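Local structure of leucine aminopeptidase 1, chloroplastic (Solanum lycopersicum, 5D8N) at residues Y243-I247 / F284-T288; K261-Y265 / P276-I280; K292-V298 / R346-I352; A338-P344 / V523-L527; T372-G376 / D394-Y398. The protein removes N-terminal amino acids, preferably leucine, from peptides as a magnesium-dependent homohexameric M17 aminopeptidase of the tomato chloroplast and is also linked to chaperone activity. The protein carries 1 engineered substitution. One frame throughout, in Å; residues are numbered along the deposited sequence. Where two conformers were deposited one is given.

Contact 1: Y243-I247 / F284-T288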
# COMPACT_ATOMS: atom_id res chain seq x y z
N TYR A 243 -23.12 46.10 6.08
CA TYR A 243 -24.49 46.13 5.57
C TYR A 243 -25.49 46.08 6.73
O TYR A 243 -26.48 45.34 6.68
CB TYR A 243 -24.72 44.99 4.57
CG TYR A 243 -23.73 44.94 3.41
CD1 TYR A 243 -23.82 45.84 2.35
CD2 TYR A 243 -22.75 43.97 3.37
CE1 TYR A 243 -22.89 45.84 1.32
CE2 TYR A 243 -21.81 43.96 2.35
CZ TYR A 243 -21.87 44.92 1.35
OH TYR A 243 -20.91 44.93 0.37
N SER A 244 -25.21 46.85 7.77
CA SER A 244 -25.86 46.66 9.07
C SER A 244 -27.37 46.93 9.08
O SER A 244 -28.07 46.49 9.98
CB SER A 244 -25.18 47.52 10.14
OG SER A 244 -25.29 48.88 9.78
N ASP A 245 -27.89 47.62 8.07
CA ASP A 245 -29.32 47.84 8.00
C ASP A 245 -30.09 46.68 7.38
O ASP A 245 -31.30 46.59 7.58
CB ASP A 245 -29.65 49.13 7.25
CG ASP A 245 -29.26 49.07 5.79
OD1 ASP A 245 -28.28 48.38 5.46
OD2 ASP A 245 -29.89 49.78 4.99
N VAL A 246 -29.37 45.73 6.76
CA VAL A 246 -30.00 44.52 6.23
C VAL A 246 -29.42 43.18 6.68
O VAL A 246 -30.02 42.14 6.45
CB VAL A 246 -30.01 44.56 4.69
CG1 VAL A 246 -30.92 45.70 4.22
CG2 VAL A 246 -28.62 44.73 4.13
N ILE A 247 -28.24 43.21 7.29
CA ILE A 247 -27.64 41.99 7.81
C ILE A 247 -27.31 42.15 9.29
O ILE A 247 -26.57 43.03 9.69
CB ILE A 247 -26.39 41.58 7.01
CG1 ILE A 247 -26.76 41.23 5.56
CG2 ILE A 247 -25.70 40.40 7.68
CD1 ILE A 247 -25.57 40.97 4.65
N PHE A 284 -29.95 37.96 6.67
CA PHE A 284 -30.28 39.04 5.76
C PHE A 284 -31.79 39.20 5.70
O PHE A 284 -32.50 38.21 5.49
CB PHE A 284 -29.75 38.79 4.34
CG PHE A 284 -30.36 39.71 3.32
CD1 PHE A 284 -29.82 40.95 3.11
CD2 PHE A 284 -31.55 39.37 2.68
CE1 PHE A 284 -30.45 41.84 2.26
CE2 PHE A 284 -32.20 40.27 1.85
CZ PHE A 284 -31.64 41.51 1.65
N LYS A 285 -32.22 40.46 5.67
CA LYS A 285 -33.63 40.84 5.56
C LYS A 285 -33.71 42.35 5.29
O LYS A 285 -33.12 43.09 6.07
CB LYS A 285 -34.21 40.55 6.95
CG LYS A 285 -35.69 40.71 7.21
CD LYS A 285 -36.11 39.99 8.49
CE LYS A 285 -35.39 40.42 9.77
NZ LYS A 285 -34.42 39.41 10.31
N THR A 286 -34.43 42.83 4.27
CA THR A 286 -34.75 44.27 4.21
C THR A 286 -35.80 44.63 5.28
O THR A 286 -36.59 43.77 5.68
CB THR A 286 -35.28 44.74 2.85
OG1 THR A 286 -36.40 43.93 2.49
CG2 THR A 286 -34.21 44.64 1.78
N PRO A 287 -35.73 45.85 5.85
CA PRO A 287 -36.60 46.21 6.98
C PRO A 287 -38.10 46.30 6.64
O PRO A 287 -38.95 46.32 7.52
CB PRO A 287 -36.11 47.60 7.38
CG PRO A 287 -34.77 47.76 6.75
CD PRO A 287 -34.73 46.88 5.53
N THR A 288 -38.43 46.23 5.35
CA THR A 288 -39.81 46.36 4.91
C THR A 288 -40.63 45.15 5.34
O THR A 288 -40.06 44.12 5.71
CB THR A 288 -39.88 46.56 3.39
OG1 THR A 288 -39.24 45.48 2.71
CG2 THR A 288 -39.21 47.87 2.98
O HOH W 1 -33.54 44.84 7.84
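Ile-247 and Phe-284 form an antiparallel non-hydrogen-bonded pair, where edge strand 247-252 of the large mixed sheet of the catalytic domain begins and its neighbour 278-284 ends. The tight part is apolar. The Phe-284 ring, swung opposite its own amide nitrogen (chi1 166°), lies beside Val-246, points the same way and brings CE1 to 3.7 Å from Val-246 CB. Ile-247 CG1 comes in at the ring edge, in plane, 3.9 Å from Phe-284 CD1. Val-347 and Phe-351 of strand 347-358 and Pro-344 also touch this ring. With an alanine here, Val-246 and Ile-247 would probably lose their shared apolar surface, opening a gap beneath the strand ends. One backbone bond, Lys-285 N to Val-246 O at 2.9 Å, closes the pair. The outer side is looser and polar: Pro-287 makes light contact, its CG 3.8 Å from Asp-245 O, while the carboxylate of Asp-245 turns to a salt bridge with Arg-343, and the exposed Lys-285 side chain leads away. Here a water bridges the two backbones, donating to Asp-245 O at 2.9 Å and, at a doubtfully short 2.5 Å, to Lys-285 O.

Contact 2: K261-Y265 / P276-I280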
# COMPACT_ATOMS: atom_id res chain seq x y z
N LYS A 261 -26.73 22.05 23.00
CA LYS A 261 -26.56 20.61 22.95
C LYS A 261 -25.93 20.14 21.64
O LYS A 261 -26.14 19.00 21.22
CB LYS A 261 -27.89 19.89 23.19
CG LYS A 261 -28.48 20.22 24.55
CD LYS A 261 -29.67 19.33 24.89
CE LYS A 261 -30.88 19.66 24.04
NZ LYS A 261 -32.04 18.83 24.47
N MET A 262 -25.03 20.95 21.08
CA MET A 262 -24.39 20.61 19.82
C MET A 262 -23.20 19.69 20.05
O MET A 262 -22.05 20.04 19.79
CB MET A 262 -23.91 21.89 19.14
CG MET A 262 -24.99 22.87 18.80
SD MET A 262 -24.36 24.13 17.69
CE MET A 262 -25.75 25.25 17.63
N GLY A 263 -23.48 18.46 20.49
CA GLY A 263 -22.42 17.54 20.83
C GLY A 263 -21.59 17.03 19.65
O GLY A 263 -20.43 16.65 19.86
N ALA A 264 -22.18 16.95 18.46
CA ALA A 264 -21.44 16.48 17.30
C ALA A 264 -20.41 17.50 16.84
O ALA A 264 -19.22 17.20 16.67
CB ALA A 264 -22.37 16.08 16.18
N TYR A 265 -20.82 18.76 16.75
CA TYR A 265 -19.93 19.86 16.42
C TYR A 265 -18.83 20.02 17.47
O TYR A 265 -17.64 20.10 17.14
CB TYR A 265 -20.75 21.14 16.24
CG TYR A 265 -19.99 22.47 16.25
CD1 TYR A 265 -18.91 22.70 15.41
CD2 TYR A 265 -20.46 23.55 16.97
CE1 TYR A 265 -18.31 23.95 15.29
CE2 TYR A 265 -19.86 24.80 16.90
CZ TYR A 265 -18.78 25.00 16.06
OH TYR A 265 -18.26 26.28 15.94
N PRO A 276 -10.11 28.22 19.21
CA PRO A 276 -11.47 27.84 19.59
C PRO A 276 -12.46 27.94 18.44
O PRO A 276 -12.31 28.79 17.56
CB PRO A 276 -11.83 28.86 20.68
CG PRO A 276 -10.58 29.55 21.09
CD PRO A 276 -9.58 29.35 20.00
N PRO A 277 -13.60 27.25 18.57
CA PRO A 277 -14.63 27.23 17.55
C PRO A 277 -15.68 28.32 17.73
O PRO A 277 -15.83 28.83 18.82
CB PRO A 277 -15.31 25.90 17.81
CG PRO A 277 -15.22 25.74 19.28
CD PRO A 277 -13.90 26.33 19.68
N TYR A 278 -16.26 28.77 16.62
CA TYR A 278 -17.28 29.79 16.65
C TYR A 278 -18.37 29.38 15.67
O TYR A 278 -18.11 29.04 14.52
CB TYR A 278 -16.72 31.16 16.25
CG TYR A 278 -15.79 31.72 17.30
CD1 TYR A 278 -16.31 32.30 18.47
CD2 TYR A 278 -14.42 31.55 17.20
CE1 TYR A 278 -15.48 32.67 19.52
CE2 TYR A 278 -13.59 31.95 18.24
CZ TYR A 278 -14.11 32.57 19.36
OH TYR A 278 -13.28 32.90 20.40
N PHE A 279 -19.60 29.53 16.12
CA PHE A 279 -20.75 29.18 15.30
C PHE A 279 -21.30 30.50 14.77
O PHE A 279 -21.71 31.37 15.53
CB PHE A 279 -21.76 28.40 16.15
CG PHE A 279 -22.90 27.83 15.37
CD1 PHE A 279 -24.00 28.61 15.03
CD2 PHE A 279 -22.94 26.47 15.10
CE1 PHE A 279 -25.06 28.06 14.32
CE2 PHE A 279 -24.01 25.93 14.40
CZ PHE A 279 -25.06 26.72 14.00
N ILE A 280 -21.29 30.63 13.45
CA ILE A 280 -21.61 31.87 12.78
C ILE A 280 -23.03 31.86 12.26
O ILE A 280 -23.44 30.95 11.51
CB ILE A 280 -20.65 32.08 11.59
CG1 ILE A 280 -19.21 32.22 12.09
CG2 ILE A 280 -21.05 33.31 10.81
CD1 ILE A 280 -18.19 32.06 10.99
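Met-262 and Tyr-265 reach from the start of helix 263-269 toward Pro-277, just before strand 278-284 of the catalytic-domain sheet, and Phe-279 within it. Tyr-265 and Phe-279 form an offset edge-to-face pair with centroids 6.0 Å apart and planes at 66°, the edge of Phe-279 turned to the face of Tyr-265; the closest ring atoms are Tyr-265 CE2 and Phe-279 CD2, at 3.9 Å. Met-262 adds a Met-aromatic contact. Its chain, extended beyond CG (chi2 -167°, chi3 -173°), carries the methyl over one face of Phe-279, with CE 4.0 Å from the ring centroid in a CH-pi contact. Met-262 SD is more oblique, 4.3 Å from the same centroid. Phe-279 is thus met on a face by the thioether and at an edge by the tyrosine, and Tyr-398 of helix 388-401 adds another edge-to-face partner. Plain apolar contact is smaller: Pro-277 CB lies 4.0 Å from Tyr-265 CZ. The polar element is the phenol oxygen. Tyr-265 OH passes 3.5 Å from Pro-277 CB and ends beside the Tyr-278 backbone, but its hydrogen bond goes to Ala-355 O on strand 347-358. Met-262 is also the helix N-cap. The Tyr-265 side chain lies about 9 Å from those of the magnesium ligands Lys-300 and Glu-387, near the metal site without belonging to it. No hydrogen bond joins the two segments, so their union rests on dispersion and ring electrostatics, while the buried hydroxyl ties the tyrosine to the next strand.

Contact 3: K292-V298 / R346-I352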
# COMPACT_ATOMS: atom_id res chain seq x y z
N LYS A 292 -42.02 37.53 3.46
CA LYS A 292 -40.71 37.04 3.06
C LYS A 292 -40.64 35.51 3.13
O LYS A 292 -41.07 34.90 4.10
CB LYS A 292 -39.62 37.70 3.91
CG LYS A 292 -39.60 39.22 3.76
CD LYS A 292 -38.61 39.85 4.71
CE LYS A 292 -38.70 41.37 4.76
NZ LYS A 292 -38.19 42.05 3.53
N THR A 293 -40.07 34.91 2.09
CA THR A 293 -39.73 33.49 2.09
C THR A 293 -38.46 33.28 2.93
O THR A 293 -37.49 34.01 2.75
CB THR A 293 -39.45 33.02 0.65
OG1 THR A 293 -40.64 33.19 -0.12
CG2 THR A 293 -39.10 31.54 0.59
N LYS A 294 -38.49 32.33 3.86
CA LYS A 294 -37.38 32.10 4.79
C LYS A 294 -36.48 30.98 4.30
O LYS A 294 -36.91 29.82 4.13
CB LYS A 294 -37.91 31.78 6.18
CG LYS A 294 -38.63 32.96 6.82
CD LYS A 294 -39.22 32.66 8.18
CE LYS A 294 -38.11 32.48 9.21
NZ LYS A 294 -38.61 32.13 10.58
N LEU A 295 -35.23 31.33 4.03
CA LEU A 295 -34.24 30.39 3.46
C LEU A 295 -33.03 30.32 4.38
O LEU A 295 -32.66 31.31 5.02
CB LEU A 295 -33.82 30.88 2.08
CG LEU A 295 -34.94 31.27 1.11
CD1 LEU A 295 -34.34 31.94 -0.12
CD2 LEU A 295 -35.76 30.06 0.69
N ALA A 296 -32.34 29.18 4.37
CA ALA A 296 -31.02 29.08 4.95
C ALA A 296 -29.97 28.55 3.98
O ALA A 296 -30.19 27.61 3.23
CB ALA A 296 -31.04 28.19 6.20
N LEU A 297 -28.76 29.05 4.18
CA LEU A 297 -27.59 28.58 3.46
C LEU A 297 -26.59 28.16 4.52
O LEU A 297 -26.14 28.99 5.31
CB LEU A 297 -27.01 29.72 2.61
CG LEU A 297 -27.94 30.28 1.54
CD1 LEU A 297 -27.30 31.45 0.84
CD2 LEU A 297 -28.25 29.17 0.54
N VAL A 298 -26.26 26.87 4.53
CA VAL A 298 -25.36 26.27 5.51
C VAL A 298 -24.06 25.83 4.84
O VAL A 298 -24.09 25.12 3.83
CB VAL A 298 -26.03 25.05 6.15
CG1 VAL A 298 -25.06 24.39 7.11
CG2 VAL A 298 -27.28 25.49 6.88
N ARG A 346 -38.59 40.40 -0.17
CA ARG A 346 -39.37 39.16 -0.25
C ARG A 346 -38.60 37.92 0.21
O ARG A 346 -39.13 36.81 0.14
CB ARG A 346 -39.96 38.95 -1.66
CG ARG A 346 -40.89 40.06 -2.13
CD ARG A 346 -41.11 40.02 -3.64
NE ARG A 346 -41.21 38.67 -4.20
CZ ARG A 346 -40.44 38.17 -5.16
NH1 ARG A 346 -39.49 38.91 -5.73
NH2 ARG A 346 -40.60 36.92 -5.56
N VAL A 347 -37.39 38.08 0.74
CA VAL A 347 -36.62 36.94 1.28
C VAL A 347 -35.97 37.29 2.61
O VAL A 347 -35.48 38.40 2.86
CB VAL A 347 -35.51 36.41 0.33
CG1 VAL A 347 -36.09 35.76 -0.92
CG2 VAL A 347 -34.56 37.53 -0.07
N GLU A 348 -35.92 36.28 3.46
CA GLU A 348 -35.13 36.32 4.67
C GLU A 348 -34.15 35.17 4.56
O GLU A 348 -34.57 34.04 4.36
CB GLU A 348 -36.02 36.18 5.91
CG GLU A 348 -35.29 36.07 7.24
CD GLU A 348 -36.24 35.84 8.42
OE1 GLU A 348 -37.23 36.58 8.56
OE2 GLU A 348 -35.97 34.96 9.26
N VAL A 349 -32.85 35.46 4.63
CA VAL A 349 -31.83 34.44 4.40
C VAL A 349 -30.92 34.30 5.60
O VAL A 349 -30.26 35.27 6.02
CB VAL A 349 -30.95 34.75 3.17
CG1 VAL A 349 -30.01 33.59 2.88
CG2 VAL A 349 -31.81 34.98 1.94
N HIS A 350 -30.85 33.08 6.11
CA HIS A 350 -29.94 32.77 7.21
C HIS A 350 -28.68 32.10 6.68
O HIS A 350 -28.76 31.19 5.84
CB HIS A 350 -30.65 31.85 8.19
CG HIS A 350 -31.85 32.49 8.82
ND1 HIS A 350 -31.82 33.02 10.08
CD2 HIS A 350 -33.11 32.66 8.36
CE1 HIS A 350 -32.98 33.58 10.35
NE2 HIS A 350 -33.80 33.30 9.35
N PHE A 351 -27.54 32.67 7.02
CA PHE A 351 -26.25 32.12 6.63
C PHE A 351 -25.57 31.50 7.85
O PHE A 351 -25.33 32.19 8.84
CB PHE A 351 -25.34 33.21 6.04
CG PHE A 351 -25.96 34.06 4.99
CD1 PHE A 351 -26.84 35.08 5.33
CD2 PHE A 351 -25.72 33.81 3.66
CE1 PHE A 351 -27.38 35.88 4.34
CE2 PHE A 351 -26.34 34.54 2.66
CZ PHE A 351 -27.17 35.58 2.99
N ILE A 352 -25.32 30.19 7.79
CA ILE A 352 -24.91 29.44 8.98
C ILE A 352 -23.66 28.60 8.74
O ILE A 352 -23.59 27.87 7.76
CB ILE A 352 -26.07 28.54 9.42
CG1 ILE A 352 -27.23 29.41 9.94
CG2 ILE A 352 -25.63 27.58 10.50
CD1 ILE A 352 -28.56 28.71 9.93
O HOH W 2 -35.79 41.05 2.15
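Two neighbouring parallel strands in the interior of the mixed catalytic-domain sheet, 293-305 and 347-358, pair here in register from Thr-293 with Val-347 to Val-298 with Ile-352. Six backbone bonds stitch them, their axes at 20°. Among them, Leu-295 N to Glu-348 O (2.8 Å) and Leu-297 N to His-350 O (2.7 Å) run almost straight down the carbonyl axis. On the face with Leu-295, Leu-297, Val-349 and Phe-351 the packing is apolar: Leu-297 lies beside Phe-351, its CD1 3.7 Å from Phe-351 CE2, and meets Val-349 CG1 at 4.0 Å. Helix 519-527 covers this face through Trp-525 and Val-526. The opposite face is polar at Lys-294, Glu-348 and His-350 and turns apolar at Val-298 and Ile-352. His-350 NE2 donates to the anti lone pair of Glu-348 OE2 at 2.7 Å, while ND1 bonds His-281, and both partners limit rotation of the imidazole. Lys-294 runs alongside Glu-348 and bends at chi3 (70°), placing CE 3.3 Å from Glu-348 OE2; its NZ stays beyond salt-bridge distance and bonds Gln-402 O. Where the strands begin, a water links Lys-292 NZ to Val-347 O, the amine also pairing with Glu-290. Helix 327-342 lies between the strands in sequence, which makes this the parallel pairing of a beta-alpha-beta crossover in an alpha/beta sheet.

Contact 4: A338-P344 / V523-L527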
# COMPACT_ATOMS: atom_id res chain seq x y z
N ALA A 338 -22.55 39.35 -1.43
CA ALA A 338 -23.31 39.75 -2.60
C ALA A 338 -24.70 40.29 -2.22
O ALA A 338 -25.12 41.35 -2.69
CB ALA A 338 -23.41 38.60 -3.59
N LEU A 339 -25.42 39.53 -1.41
CA LEU A 339 -26.81 39.84 -1.13
C LEU A 339 -26.91 41.11 -0.30
O LEU A 339 -27.88 41.86 -0.40
CB LEU A 339 -27.47 38.67 -0.44
CG LEU A 339 -27.68 37.47 -1.40
CD1 LEU A 339 -28.08 36.23 -0.62
CD2 LEU A 339 -28.74 37.77 -2.45
N GLY A 340 -25.89 41.39 0.50
CA GLY A 340 -25.89 42.62 1.25
C GLY A 340 -25.95 43.85 0.36
O GLY A 340 -26.67 44.80 0.70
N GLU A 341 -25.27 43.79 -0.79
CA GLU A 341 -25.34 44.85 -1.78
C GLU A 341 -26.63 44.81 -2.57
O GLU A 341 -27.16 45.84 -2.95
CB GLU A 341 -24.17 44.75 -2.77
CG GLU A 341 -22.80 44.97 -2.16
CD GLU A 341 -22.40 46.43 -2.11
OE1 GLU A 341 -23.26 47.31 -2.33
OE2 GLU A 341 -21.28 46.69 -1.63
N ILE A 342 -27.02 43.62 -3.03
CA ILE A 342 -28.14 43.49 -3.96
C ILE A 342 -29.47 43.80 -3.28
O ILE A 342 -30.38 44.38 -3.90
CB ILE A 342 -28.19 42.09 -4.57
CG1 ILE A 342 -26.95 41.84 -5.45
CG2 ILE A 342 -29.47 41.91 -5.37
CD1 ILE A 342 -26.69 40.38 -5.74
N ARG A 343 -29.56 43.49 -1.99
CA ARG A 343 -30.74 43.85 -1.16
C ARG A 343 -32.06 43.38 -1.72
O ARG A 343 -32.99 44.14 -1.79
CB ARG A 343 -30.88 45.36 -0.99
CG ARG A 343 -29.74 46.02 -0.26
CD ARG A 343 -29.93 47.53 -0.32
NE ARG A 343 -30.96 47.99 0.62
CZ ARG A 343 -30.73 48.41 1.86
NH1 ARG A 343 -29.50 48.36 2.38
NH2 ARG A 343 -31.75 48.72 2.65
N PRO A 344 -32.20 42.08 -1.95
CA PRO A 344 -33.52 41.63 -2.40
C PRO A 344 -34.59 41.74 -1.33
O PRO A 344 -34.36 41.47 -0.16
CB PRO A 344 -33.28 40.17 -2.76
CG PRO A 344 -32.10 39.77 -1.93
CD PRO A 344 -31.23 40.98 -1.86
N VAL A 523 -26.71 32.96 -5.03
CA VAL A 523 -27.33 34.26 -5.23
C VAL A 523 -28.51 34.13 -6.19
O VAL A 523 -29.60 34.68 -5.91
CB VAL A 523 -26.33 35.32 -5.73
CG1 VAL A 523 -27.05 36.58 -6.20
CG2 VAL A 523 -25.34 35.64 -4.63
N GLU A 524 -28.30 33.47 -7.32
CA GLU A 524 -29.39 33.28 -8.27
C GLU A 524 -30.54 32.56 -7.60
O GLU A 524 -31.71 32.87 -7.85
CB GLU A 524 -28.97 32.50 -9.52
CG GLU A 524 -28.12 33.33 -10.49
CD GLU A 524 -28.88 34.47 -11.16
OE1 GLU A 524 -30.12 34.38 -11.31
OE2 GLU A 524 -28.20 35.40 -11.64
N TRP A 525 -30.24 31.54 -6.81
CA TRP A 525 -31.31 30.77 -6.18
C TRP A 525 -32.12 31.64 -5.22
O TRP A 525 -33.34 31.56 -5.16
CB TRP A 525 -30.72 29.58 -5.42
CG TRP A 525 -31.75 28.78 -4.67
CD1 TRP A 525 -32.71 27.97 -5.21
CD2 TRP A 525 -31.97 28.77 -3.26
NE1 TRP A 525 -33.39 27.33 -4.21
CE2 TRP A 525 -33.00 27.85 -3.01
CE3 TRP A 525 -31.28 29.33 -2.18
CZ2 TRP A 525 -33.39 27.50 -1.72
CZ3 TRP A 525 -31.69 29.02 -0.89
CH2 TRP A 525 -32.72 28.08 -0.67
N VAL A 526 -31.44 32.41 -4.38
CA VAL A 526 -32.14 33.33 -3.46
C VAL A 526 -33.04 34.30 -4.22
O VAL A 526 -34.19 34.50 -3.84
CB VAL A 526 -31.14 34.12 -2.58
CG1 VAL A 526 -31.81 35.26 -1.83
CG2 VAL A 526 -30.48 33.17 -1.60
N LEU A 527 -32.50 34.88 -5.29
CA LEU A 527 -33.22 35.86 -6.09
C LEU A 527 -34.43 35.29 -6.82
O LEU A 527 -35.40 36.00 -7.05
CB LEU A 527 -32.30 36.47 -7.12
CG LEU A 527 -31.31 37.47 -6.51
CD1 LEU A 527 -30.56 38.17 -7.62
CD2 LEU A 527 -32.02 38.48 -5.64
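Val-523 opens the contact on the C-terminal helix 519-527, dividing its two methyls between residues of helix 327-342. Its CG2 rests 3.7 Å from Ala-338 CB, and its CG1 meets Ile-342 CD1 tip to tip at 3.8 Å. The branch orientation explains the division: CG1 is anti to the backbone N (chi1 168°), leaving CG2 beside that N. Tyr-205 of helix 197-221 touches Val-523 and Ile-342 as well. Glu-524 points away, and Trp-525 packs on helix 433-446 and strand 406-411. One turn on, Val-526 comes end-on to Leu-339. Val-526 CG2 is 4.0 Å from Leu-339 CD1, and Val-526 CG1 lies equally near both leucine methyls. Beneath them runs the sheet, with Val-526 on Val-347 and Val-349, and Leu-339 on Phe-351. Leu-527 meets the end of helix 327-342. Its side chain crosses Pro-344 at about a right angle, with CD2 3.6 Å from Pro-344 CB, while Ile-342 CG2 is a looser 4.3 Å from the same methyl. Pro-344 follows Arg-343, which leaves the helix with positive phi (54°) and sends its guanidinium to Asp-245. The helix segments make an angle of 43° and keep their axes 11.3 Å apart, bridged largely by Val, Leu and Ile side chains. With no hydrogen bond between the segments, their attachment depends on the fit of aliphatic groups and, where these are buried, probably on the hydrophobic effect.

Contact 5: T372-G376 / D394-Y398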
# COMPACT_ATOMS: atom_id res chain seq x y z
N THR A 372 -23.33 12.85 20.54
CA THR A 372 -24.76 13.07 20.48
C THR A 372 -25.07 14.42 19.87
O THR A 372 -24.73 15.48 20.42
CB THR A 372 -25.34 12.94 21.90
OG1 THR A 372 -24.93 11.67 22.44
CG2 THR A 372 -26.87 13.04 21.95
N ALA A 373 -25.77 14.40 18.74
CA ALA A 373 -26.15 15.67 18.07
C ALA A 373 -27.28 16.36 18.83
O ALA A 373 -27.87 15.79 19.75
CB ALA A 373 -26.57 15.39 16.64
N SER A 374 -27.55 17.61 18.47
CA SER A 374 -28.49 18.44 19.20
C SER A 374 -29.95 18.03 18.98
O SER A 374 -30.83 18.53 19.66
CB SER A 374 -28.32 19.93 18.84
OG SER A 374 -28.26 20.15 17.45
N ASN A 375 -30.20 17.07 18.10
CA ASN A 375 -31.52 16.43 18.03
C ASN A 375 -31.59 15.11 18.78
O ASN A 375 -32.58 14.39 18.68
CB ASN A 375 -31.95 16.20 16.59
CG ASN A 375 -31.09 15.18 15.87
OD1 ASN A 375 -30.11 14.69 16.41
ND2 ASN A 375 -31.46 14.87 14.63
N GLY A 376 -30.57 14.81 19.58
CA GLY A 376 -30.57 13.62 20.42
C GLY A 376 -30.01 12.37 19.76
O GLY A 376 -29.93 11.32 20.42
N ASP A 394 -25.22 19.41 13.43
CA ASP A 394 -25.67 20.46 14.34
C ASP A 394 -26.03 21.78 13.65
O ASP A 394 -26.97 22.47 14.06
CB ASP A 394 -24.64 20.66 15.45
CG ASP A 394 -24.72 19.54 16.51
OD1 ASP A 394 -25.88 19.16 16.85
OD2 ASP A 394 -23.66 19.12 17.05
N ALA A 395 -25.30 22.13 12.59
CA ALA A 395 -25.66 23.33 11.83
C ALA A 395 -27.01 23.20 11.14
O ALA A 395 -27.77 24.15 11.06
CB ALA A 395 -24.60 23.63 10.78
N LEU A 396 -27.32 22.01 10.65
CA LEU A 396 -28.58 21.79 9.99
C LEU A 396 -29.75 21.82 10.97
O LEU A 396 -30.82 22.32 10.66
CB LEU A 396 -28.52 20.48 9.19
CG LEU A 396 -27.68 20.50 7.92
CD1 LEU A 396 -27.48 19.07 7.39
CD2 LEU A 396 -28.32 21.30 6.80
N ILE A 397 -29.55 21.23 12.14
CA ILE A 397 -30.57 21.26 13.18
C ILE A 397 -30.81 22.72 13.54
O ILE A 397 -31.95 23.14 13.63
CB ILE A 397 -30.11 20.48 14.42
CG1 ILE A 397 -30.11 18.98 14.10
CG2 ILE A 397 -31.03 20.72 15.60
CD1 ILE A 397 -29.21 18.14 15.01
N TYR A 398 -29.74 23.50 13.69
CA TYR A 398 -29.88 24.92 14.01
C TYR A 398 -30.65 25.66 12.93
O TYR A 398 -31.55 26.45 13.20
CB TYR A 398 -28.50 25.55 14.15
CG TYR A 398 -28.52 26.98 14.61
CD1 TYR A 398 -28.57 28.02 13.70
CD2 TYR A 398 -28.51 27.30 15.95
CE1 TYR A 398 -28.61 29.33 14.12
CE2 TYR A 398 -28.48 28.62 16.39
CZ TYR A 398 -28.57 29.63 15.46
OH TYR A 398 -28.48 30.94 15.88
O HOH W 3 -28.11 22.74 16.68
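Ser-374 grips one carboxylate oxygen of Asp-394 twice. Its backbone N donates to Asp-394 OD1 at 2.8 Å, meeting the oxygen nearly head-on, and its hydroxyl OG donates to that same OD1 at 2.6 Å from the anti side, 28° out of the carboxylate plane. The serine can use both donors because OG sits between its backbone N and carbonyl carbon (chi1 49°), which brings hydroxyl and amide to the same oxygen. Asp-394 OD2 meanwhile accepts from Tyr-265 N near the start of helix 263-269, so the buried carboxylate has partners at both oxygens; the three donors would be expected to favour its ionised form. A leucine in its place would probably leave Ser-374 N and OG and Tyr-265 N without their acceptor, and set the turn free to shift against the helix. A water continues the polar network, donating to Ser-374 OG at 2.7 Å and to Asp-394 O at 2.9 Å. The loop is a type I beta turn from Ala-373 to Gly-376, closed by Gly-376 N to Ala-373 O, and it rests on the flank of helix 388-401. Ile-397, one turn on from Asp-394, supplies the packing: its side chain crosses that of Asn-375 at about a right angle, and its CD1 lies 3.4 Å from Asn-375 N, 3.3 Å from Ser-374 OG and 4.1 Å from Ala-373 CB. Asn-375 OD1 turns to Lys-377 N. At the outer end, Thr-372 OG1 hydrogen-bonds Thr-20 of a neighbouring subunit.

From the N terminus, contact 1 opens after helix 229-242 and closes where strand 278-284 gives way to a loop; contact 2 is nested within that loop, tying the start of helix 263-269 to the same strand. Contact 3 follows in series, joining strands 293-305 and 347-358, the latter bonded to strand 278-284. Contact 4 opens between the two segments of contact 3 and closes near the C terminus, so these two cross, and it packs helices 327-342 and 519-527 over the sheet. Contact 5 is nested inside contact 4, holding the 372-376 turn on helix 388-401. It adjoins contact 2 through Asp-394, while Arg-343 connects contact 4 with contact 1.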